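Serine/threonine-protein kinase BRSK1 (Mus musculus, PDB 5IRI) phosphorylates proteins on serine or threonine as a protein kinase, and its C-terminal AIS-KA1 fragment, the part present here, probably takes part in auto-inhibition. Local coordinates at residues 18-23 with 118-123. Numbering follows the deposited sequence.
Sequences IFLVLK and TIQAQL
Leu20 and Leu123 meet methyl to methyl, Leu20 CD2 3.7 Å from Leu123 CD1. Leu20 CD2 also lies 3.9 Å from Leu123 CB, and another side of the same methyl lies 3.7 Å from Gln120 CG. One methyl thus touches two side chains set a helical turn apart. A chi1 of 180° sets Leu20 CG anti to the backbone N, and from there CD2 reaches both Leu123 and Gln120. Leu22 touches the helix backbone instead, its CD2 in van der Waals contact 3.8 Å from Leu123 O, a carbonyl that accepts a hydrogen bond from Lys25 NZ. Strand 17-22 and helix 109-124 belong to the KA1 domain, in which two helices pack on one face of an antiparallel sheet; here the C-terminal helix covers strand 17-22, second in the sheet. The local axes run nearly parallel (2°) and 10.4 Å apart, and the alternating residues Ile18, Leu20 and Leu22 turn their CB atoms to the helix. Helix 27-40 lies beside helix 109-124, and its Ile30 and Asp33 touch Leu123. The polar part of the contact is Gln120, buried and extended beyond CG, whose chain runs alongside Leu20, pointing the other way, and brings its amide to the strand. NE2 lies 3.6 Å from Leu20 CB and 3.8 Å from Ile18 CG2, two aliphatic carbons on opposite sides of the amide plane. Phe19 O is also 3.6 Å from NE2, too long to count as a hydrogen bond. The amide is held from the sheet edge, where Gln120 OE1 hydrogen-bonds Ser11 OG of strand 9-12, a tie that reaches past strand 17-22 to its outer neighbour; NE2 is hydrogen-bonded outside the two segments as well.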
loop_
_atom_site.group_PDB
_atom_site.type_symbol
_atom_site.label_atom_id
_atom_site.label_comp_id
_atom_site.label_asym_id
_atom_site.label_seq_id
_atom_site.Cartn_x
_atom_site.Cartn_y
_atom_site.Cartn_z
ATOM N N ILE A 18 -0.246 -6.750 -5.227
ATOM C CA ILE A 18 -0.571 -7.431 -3.984
ATOM C C ILE A 18 -1.975 -7.009 -3.590
ATOM O O ILE A 18 -2.317 -5.826 -3.684
ATOM C CB ILE A 18 0.437 -7.085 -2.881
ATOM C CG1 ILE A 18 1.850 -7.416 -3.345
ATOM C CG2 ILE A 18 0.091 -7.808 -1.605
ATOM C CD1 ILE A 18 2.860 -7.308 -2.252
ATOM N N PHE A 19 -2.800 -7.961 -3.181
ATOM C CA PHE A 19 -4.161 -7.628 -2.810
ATOM C C PHE A 19 -4.389 -7.931 -1.343
ATOM O O PHE A 19 -3.765 -8.821 -0.766
ATOM C CB PHE A 19 -5.181 -8.378 -3.643
ATOM C CG PHE A 19 -5.042 -8.159 -5.109
ATOM C CD1 PHE A 19 -4.083 -8.836 -5.829
ATOM C CD2 PHE A 19 -5.863 -7.284 -5.776
ATOM C CE1 PHE A 19 -3.949 -8.642 -7.185
ATOM C CE2 PHE A 19 -5.729 -7.098 -7.131
ATOM C CZ PHE A 19 -4.775 -7.777 -7.831
ATOM N N LEU A 20 -5.287 -7.163 -0.749
ATOM C CA LEU A 20 -5.738 -7.385 0.614
ATOM C C LEU A 20 -7.260 -7.314 0.604
ATOM O O LEU A 20 -7.831 -6.323 0.139
ATOM C CB LEU A 20 -5.121 -6.348 1.549
ATOM C CG LEU A 20 -5.501 -6.448 3.017
ATOM C CD1 LEU A 20 -5.356 -7.882 3.480
ATOM C CD2 LEU A 20 -4.615 -5.535 3.847
ATOM N N VAL A 21 -7.926 -8.375 1.053
ATOM C CA VAL A 21 -9.388 -8.434 1.087
ATOM C C VAL A 21 -9.838 -8.400 2.541
ATOM O O VAL A 21 -9.262 -9.089 3.391
ATOM C CB VAL A 21 -9.919 -9.685 0.362
ATOM C CG1 VAL A 21 -11.433 -9.741 0.425
ATOM C CG2 VAL A 21 -9.467 -9.676 -1.066
ATOM N N LEU A 22 -10.850 -7.576 2.822
ATOM C CA LEU A 22 -11.263 -7.225 4.170
ATOM C C LEU A 22 -12.773 -7.291 4.265
ATOM O O LEU A 22 -13.474 -6.776 3.399
ATOM C CB LEU A 22 -10.815 -5.823 4.554
ATOM C CG LEU A 22 -9.350 -5.557 4.802
ATOM C CD1 LEU A 22 -8.884 -4.590 3.769
ATOM C CD2 LEU A 22 -9.189 -4.963 6.168
ATOM N N LYS A 23 -13.265 -7.866 5.352
ATOM C CA LYS A 23 -14.643 -8.322 5.457
ATOM C C LYS A 23 -15.532 -7.378 6.251
ATOM O O LYS A 23 -16.704 -7.207 5.896
ATOM C CB LYS A 23 -14.643 -9.722 6.085
ATOM C CG LYS A 23 -15.960 -10.361 6.479
ATOM C CD LYS A 23 -15.666 -11.710 7.162
ATOM C CE LYS A 23 -16.465 -11.903 8.447
ATOM N NZ LYS A 23 -17.203 -13.198 8.503
ATOM N N THR A 118 4.229 -3.724 5.817
ATOM C CA THR A 118 4.006 -2.693 6.814
ATOM C C THR A 118 2.602 -2.112 6.701
ATOM O O THR A 118 1.904 -1.960 7.710
ATOM C CB THR A 118 5.062 -1.614 6.655
ATOM O OG1 THR A 118 6.355 -2.240 6.627
ATOM C CG2 THR A 118 4.975 -0.622 7.794
ATOM N N ILE A 119 2.144 -1.845 5.473
ATOM C CA ILE A 119 0.844 -1.211 5.297
ATOM C C ILE A 119 -0.277 -2.166 5.682
ATOM O O ILE A 119 -1.182 -1.805 6.442
ATOM C CB ILE A 119 0.690 -0.702 3.857
ATOM C CG1 ILE A 119 1.755 0.343 3.542
ATOM C CG2 ILE A 119 -0.652 -0.092 3.664
ATOM C CD1 ILE A 119 1.727 0.792 2.109
ATOM N N GLN A 120 -0.248 -3.394 5.160
ATOM C CA GLN A 120 -1.260 -4.370 5.556
ATOM C C GLN A 120 -1.306 -4.561 7.064
ATOM O O GLN A 120 -2.372 -4.849 7.616
ATOM C CB GLN A 120 -0.992 -5.712 4.897
ATOM C CG GLN A 120 -0.986 -5.693 3.397
ATOM C CD GLN A 120 -0.976 -7.091 2.825
ATOM O OE1 GLN A 120 -0.373 -7.994 3.389
ATOM N NE2 GLN A 120 -1.661 -7.280 1.711
ATOM N N ALA A 121 -0.165 -4.422 7.740
ATOM C CA ALA A 121 -0.129 -4.641 9.180
ATOM C C ALA A 121 -1.013 -3.649 9.913
ATOM O O ALA A 121 -1.764 -4.030 10.815
ATOM C CB ALA A 121 1.308 -4.556 9.679
ATOM N N GLN A 122 -0.937 -2.371 9.550
ATOM C CA GLN A 122 -1.821 -1.407 10.187
ATOM C C GLN A 122 -3.260 -1.699 9.846
ATOM O O GLN A 122 -4.156 -1.441 10.652
ATOM C CB GLN A 122 -1.454 0.006 9.768
ATOM C CG GLN A 122 -2.095 1.093 10.640
ATOM C CD GLN A 122 -1.419 1.248 12.001
ATOM O OE1 GLN A 122 -0.261 1.683 12.093
ATOM N NE2 GLN A 122 -2.146 0.899 13.067
ATOM N N LEU A 123 -3.488 -2.270 8.666
ATOM C CA LEU A 123 -4.830 -2.540 8.181
ATOM C C LEU A 123 -5.496 -3.683 8.926
ATOM O O LEU A 123 -6.711 -3.852 8.813
ATOM C CB LEU A 123 -4.774 -2.815 6.677
ATOM C CG LEU A 123 -4.966 -1.576 5.797
ATOM C CD1 LEU A 123 -4.832 -1.878 4.320
ATOM C CD2 LEU A 123 -6.332 -1.000 6.078
#